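Local coordinates for protein inositol 2-dehydrogenase (Sinorhizobium meliloti, PDB 4HKT) that oxidises myo-inositol to 2-keto-myo-inositol (scyllo-inosose) with NAD+, the first step of myo-inositol breakdown, at residues A232-D237 with P270-F275; S151-A156 with N228-T233. All blocks are in the same frame, centred on the assembly; numbering follows the deposited sequence.

Overall arrangement
Both contacts lie on the same side of the chain's centre, with their centres about 9 Å apart; contact 2 and segment 232-237 belong to the Gfo/Idh/MocA C-terminal family region. The chain runs straight from one into the other: 228-233 leaves the parallel strand pair of contact 2 and, through the shared Ala232 and Thr233, becomes the turn that meets 270-275 in contact 1. A probable hydrogen bond of 2.8 Å from Arg152 NH1 to Tyr234 OH ties them, and CE1 of Tyr236 packs 3.4 Å from OD1 of Asp153. Both touch the third subunit. An ethanediol, probably from the crystallisation liquor, sits beside Asp153 and Arg230 and may mark a pocket.

Contact 1: residues A232-D237 with P270-F275; sequences ATYGYD and PPLHDF
Phe275 drives the edge of its ring into a face of Tyr236, a T-shaped stack with centroids 4.8 Å apart and planes at 83°. Phe275 CD1 stands over the middle of the tyrosine ring and CE1 comes within 3.5 Å of Tyr236 CE1. With CG anti to the backbone N (chi1 -165°), Tyr236 reaches out to this partner. Were Tyr236 an alanine, the edge of Phe275 would probably lose the ring face it packs on, leaving a gap beside it.

The backbones join just as closely: Leu272 N donates a hydrogen bond to Tyr234 O, as Tyr236 N does to His273 O, each at 2.9 Å. Between them Gly235 is needed: at its backbone angles a CB would jam against Tyr234 O, besides striking Leu272 CB and His273 O. Leu272 suits its place, its CD1 lying near the edge of the Tyr234 ring, 4.1 Å from Tyr234 CD1. Looser are Pro271, whose side chain meets Tyr234 O through CB, and exposed Asp274, whose carboxylate stays clear.

The loop before strand 237-244 is thus fastened to the one leading into helix 276-279, where Phe275 is N-cap; Tyr236 also packs on Phe276 and Arg279.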
# COMPACT_ATOMS: atom_id res chain seq x y z
N ALA B 232 5.77 -10.63 -18.48
CA ALA B 232 6.00 -9.62 -17.45
C ALA B 232 7.15 -10.12 -16.56
O ALA B 232 7.01 -11.19 -15.96
CB ALA B 232 4.76 -9.44 -16.61
N THR B 233 8.22 -9.35 -16.46
CA THR B 233 9.39 -9.76 -15.66
C THR B 233 9.05 -9.90 -14.17
O THR B 233 9.67 -10.70 -13.47
CB THR B 233 10.57 -8.80 -15.80
OG1 THR B 233 10.20 -7.45 -15.44
CG2 THR B 233 11.08 -8.85 -17.17
N TYR B 234 8.04 -9.16 -13.74
CA TYR B 234 7.61 -9.12 -12.34
C TYR B 234 6.63 -10.25 -11.94
O TYR B 234 6.20 -10.35 -10.78
CB TYR B 234 7.07 -7.72 -12.01
CG TYR B 234 6.10 -7.16 -13.02
CD1 TYR B 234 4.75 -7.37 -12.89
CD2 TYR B 234 6.54 -6.43 -14.13
CE1 TYR B 234 3.85 -6.89 -13.82
CE2 TYR B 234 5.65 -5.92 -15.07
CZ TYR B 234 4.30 -6.17 -14.90
OH TYR B 234 3.38 -5.67 -15.78
N GLY B 235 6.33 -11.16 -12.86
CA GLY B 235 5.49 -12.30 -12.52
C GLY B 235 4.05 -12.24 -13.06
O GLY B 235 3.76 -11.54 -14.03
N TYR B 236 3.18 -13.02 -12.44
CA TYR B 236 1.87 -13.30 -12.94
C TYR B 236 0.91 -12.19 -12.49
O TYR B 236 0.48 -12.16 -11.34
CB TYR B 236 1.42 -14.65 -12.43
CG TYR B 236 0.24 -15.30 -13.11
CD1 TYR B 236 -0.08 -15.05 -14.45
CD2 TYR B 236 -0.55 -16.23 -12.41
CE1 TYR B 236 -1.13 -15.70 -15.07
CE2 TYR B 236 -1.59 -16.89 -13.01
CZ TYR B 236 -1.87 -16.62 -14.34
OH TYR B 236 -2.90 -17.30 -14.93
N ASP B 237 0.66 -11.25 -13.39
CA ASP B 237 -0.15 -10.07 -13.10
C ASP B 237 -1.61 -10.40 -13.32
O ASP B 237 -1.98 -10.79 -14.39
CB ASP B 237 0.32 -8.91 -14.02
CG ASP B 237 -0.24 -7.55 -13.61
OD1 ASP B 237 -1.12 -7.46 -12.70
OD2 ASP B 237 0.22 -6.57 -14.23
N PRO B 270 8.58 -8.09 -2.84
CA PRO B 270 8.92 -9.18 -3.78
C PRO B 270 8.05 -9.16 -5.04
O PRO B 270 6.96 -8.59 -5.04
CB PRO B 270 8.66 -10.47 -2.97
CG PRO B 270 8.70 -10.03 -1.54
CD PRO B 270 8.11 -8.63 -1.54
N PRO B 271 8.55 -9.77 -6.12
CA PRO B 271 7.71 -9.96 -7.29
C PRO B 271 6.52 -10.85 -6.99
O PRO B 271 6.36 -11.38 -5.87
CB PRO B 271 8.68 -10.61 -8.31
CG PRO B 271 9.70 -11.30 -7.46
CD PRO B 271 9.90 -10.33 -6.32
N LEU B 272 5.68 -11.02 -7.99
CA LEU B 272 4.46 -11.79 -7.86
C LEU B 272 4.74 -13.30 -7.95
O LEU B 272 5.91 -13.74 -8.12
CB LEU B 272 3.51 -11.39 -8.99
CG LEU B 272 3.32 -9.86 -9.09
CD1 LEU B 272 2.40 -9.48 -10.25
CD2 LEU B 272 2.81 -9.30 -7.78
N HIS B 273 3.67 -14.08 -7.89
CA HIS B 273 3.74 -15.50 -8.15
C HIS B 273 4.28 -15.76 -9.55
O HIS B 273 3.98 -14.99 -10.50
CB HIS B 273 2.36 -16.14 -8.04
CG HIS B 273 1.81 -16.21 -6.64
ND1 HIS B 273 2.07 -17.27 -5.79
CD2 HIS B 273 0.96 -15.39 -5.97
CE1 HIS B 273 1.41 -17.09 -4.66
NE2 HIS B 273 0.73 -15.96 -4.75
N ASP B 274 5.05 -16.83 -9.71
CA ASP B 274 5.53 -17.19 -11.04
C ASP B 274 4.36 -17.40 -11.96
O ASP B 274 4.25 -16.70 -12.96
CB ASP B 274 6.40 -18.45 -11.03
CG ASP B 274 7.73 -18.22 -10.33
OD1 ASP B 274 8.21 -17.07 -10.30
OD2 ASP B 274 8.27 -19.20 -9.78
N PHE B 275 3.47 -18.35 -11.62
CA PHE B 275 2.35 -18.68 -12.54
C PHE B 275 1.12 -19.22 -11.79
O PHE B 275 0.99 -19.00 -10.58
CB PHE B 275 2.85 -19.62 -13.66
CG PHE B 275 2.15 -19.46 -15.01
CD1 PHE B 275 1.22 -18.43 -15.28
CD2 PHE B 275 2.43 -20.37 -16.03
CE1 PHE B 275 0.60 -18.34 -16.53
CE2 PHE B 275 1.82 -20.26 -17.28
CZ PHE B 275 0.90 -19.25 -17.53
O HOH W 1 0.63 -13.43 -8.78

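Contact 2: residues S151-A156 with N228-T233; sequences SRDPSA and NSRRAT. With EDO (1,2-ethanediol), chain X.
Asp153 OD2 lies at the edge of the Arg230 guanidinium, 3.1 Å from NH1 in a salt bridge and nearly in that group's plane, although the two flat groups are turned 48° apart. The pair stands where two neighbouring parallel strands, 144-152 and 223-229, run out of the mixed sheet of the Gfo/Idh/MocA C-terminal domain. Ethanediol O2 donates to the same Asp153 OD2 at 2.8 Å and sits obliquely to the guanidinium. Arg230 NH2 has its own acid, Asp171, so an arginine here serves two carboxylates at once; the bend at chi2 (-58°) brings its chain alongside the aspartate.

Ser229 N bonds to Ser151 O at 3.2 Å, and Asp153 N to Ser229 O at 3.0 Å. Ser151 and Asn228, small and polar, share one face of the sheet beside helix 168-184: Asp176 bonds to both, and Asn228 OD1 is also hydrogen-bonded to Thr173. Arg152 and Ser229 occupy the other, and the extended arginine reaches Tyr234 OH and, in a salt bridge, Glu241 of the third subunit.

Beyond the strands the pairing weakens, Ala232 N making weak bonds to Asp153 O and Pro154 O, while its compact methyl CB packs 3.9 Å from Arg152 CB.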
# COMPACT_ATOMS: atom_id res chain seq x y z
N SER B 151 -4.18 -8.82 -17.32
CA SER B 151 -3.59 -10.14 -17.14
C SER B 151 -2.29 -10.19 -17.93
O SER B 151 -2.27 -9.80 -19.08
CB SER B 151 -4.54 -11.27 -17.57
OG SER B 151 -5.70 -11.30 -16.74
N ARG B 152 -1.20 -10.61 -17.27
CA ARG B 152 0.10 -10.69 -17.90
C ARG B 152 0.77 -11.94 -17.40
O ARG B 152 0.92 -12.12 -16.18
CB ARG B 152 0.98 -9.46 -17.60
CG ARG B 152 0.34 -8.15 -18.05
CD ARG B 152 1.15 -6.90 -17.76
NE ARG B 152 0.39 -5.76 -18.23
CZ ARG B 152 0.39 -4.54 -17.69
NH1 ARG B 152 1.14 -4.22 -16.67
NH2 ARG B 152 -0.41 -3.61 -18.20
N ASP B 153 1.11 -12.82 -18.34
CA ASP B 153 1.80 -14.05 -18.02
C ASP B 153 3.29 -13.77 -17.75
O ASP B 153 3.84 -12.76 -18.24
CB ASP B 153 1.66 -15.05 -19.17
CG ASP B 153 0.30 -15.69 -19.25
OD1 ASP B 153 -0.55 -15.45 -18.37
OD2 ASP B 153 0.07 -16.44 -20.23
N PRO B 154 3.96 -14.68 -17.00
CA PRO B 154 5.36 -14.45 -16.71
C PRO B 154 6.18 -14.53 -18.00
O PRO B 154 7.12 -13.78 -18.19
CB PRO B 154 5.71 -15.56 -15.71
CG PRO B 154 4.76 -16.67 -16.04
CD PRO B 154 3.49 -15.98 -16.45
N SER B 155 5.78 -15.39 -18.93
CA SER B 155 6.50 -15.50 -20.18
C SER B 155 5.62 -16.27 -21.11
O SER B 155 4.63 -16.85 -20.68
CB SER B 155 7.83 -16.26 -19.95
OG SER B 155 7.50 -17.52 -19.43
N ALA B 156 5.97 -16.27 -22.40
CA ALA B 156 5.11 -16.84 -23.44
C ALA B 156 5.32 -18.35 -23.55
O ALA B 156 6.40 -18.82 -23.31
CB ALA B 156 5.43 -16.23 -24.78
N ASN B 228 -3.89 -7.71 -22.12
CA ASN B 228 -3.13 -8.96 -21.94
C ASN B 228 -1.76 -8.76 -22.53
O ASN B 228 -1.64 -8.23 -23.63
CB ASN B 228 -3.71 -10.10 -22.75
CG ASN B 228 -4.93 -10.77 -22.17
OD1 ASN B 228 -5.43 -11.71 -22.80
ND2 ASN B 228 -5.40 -10.37 -21.01
N SER B 229 -0.74 -9.29 -21.85
CA SER B 229 0.62 -9.41 -22.37
C SER B 229 1.16 -10.80 -22.03
O SER B 229 0.94 -11.34 -20.93
CB SER B 229 1.56 -8.35 -21.78
OG SER B 229 2.92 -8.59 -22.24
N ARG B 230 1.82 -11.40 -22.99
CA ARG B 230 2.42 -12.69 -22.76
C ARG B 230 3.62 -12.71 -21.81
O ARG B 230 4.05 -13.79 -21.43
CB ARG B 230 2.83 -13.33 -24.09
CG ARG B 230 1.71 -14.02 -24.86
CD ARG B 230 1.05 -15.12 -24.05
NE ARG B 230 0.26 -16.00 -24.89
CZ ARG B 230 -0.45 -17.02 -24.45
NH1 ARG B 230 -0.46 -17.32 -23.16
NH2 ARG B 230 -1.16 -17.76 -25.30
N ARG B 231 4.20 -11.56 -21.46
CA ARG B 231 5.46 -11.53 -20.70
C ARG B 231 5.54 -10.34 -19.77
O ARG B 231 5.40 -9.17 -20.22
CB ARG B 231 6.68 -11.47 -21.64
CG ARG B 231 8.04 -11.52 -20.92
CD ARG B 231 8.76 -10.18 -20.75
NE ARG B 231 9.16 -9.57 -22.05
CZ ARG B 231 8.50 -8.57 -22.63
NH1 ARG B 231 7.42 -8.05 -22.02
NH2 ARG B 231 8.90 -8.06 -23.81
N ALA B 232 5.77 -10.63 -18.48
CA ALA B 232 6.00 -9.62 -17.45
C ALA B 232 7.15 -10.12 -16.56
O ALA B 232 7.01 -11.19 -15.96
CB ALA B 232 4.76 -9.44 -16.61
N THR B 233 8.22 -9.35 -16.46
CA THR B 233 9.39 -9.76 -15.66
C THR B 233 9.05 -9.90 -14.17
O THR B 233 9.67 -10.70 -13.47
CB THR B 233 10.57 -8.80 -15.80
OG1 THR B 233 10.20 -7.45 -15.44
CG2 THR B 233 11.08 -8.85 -17.17
C1 EDO X . -1.27 -20.03 -21.16
O1 EDO X . -1.32 -20.97 -22.23
C2 EDO X . -2.56 -19.19 -21.06
O2 EDO X . -2.28 -17.97 -20.39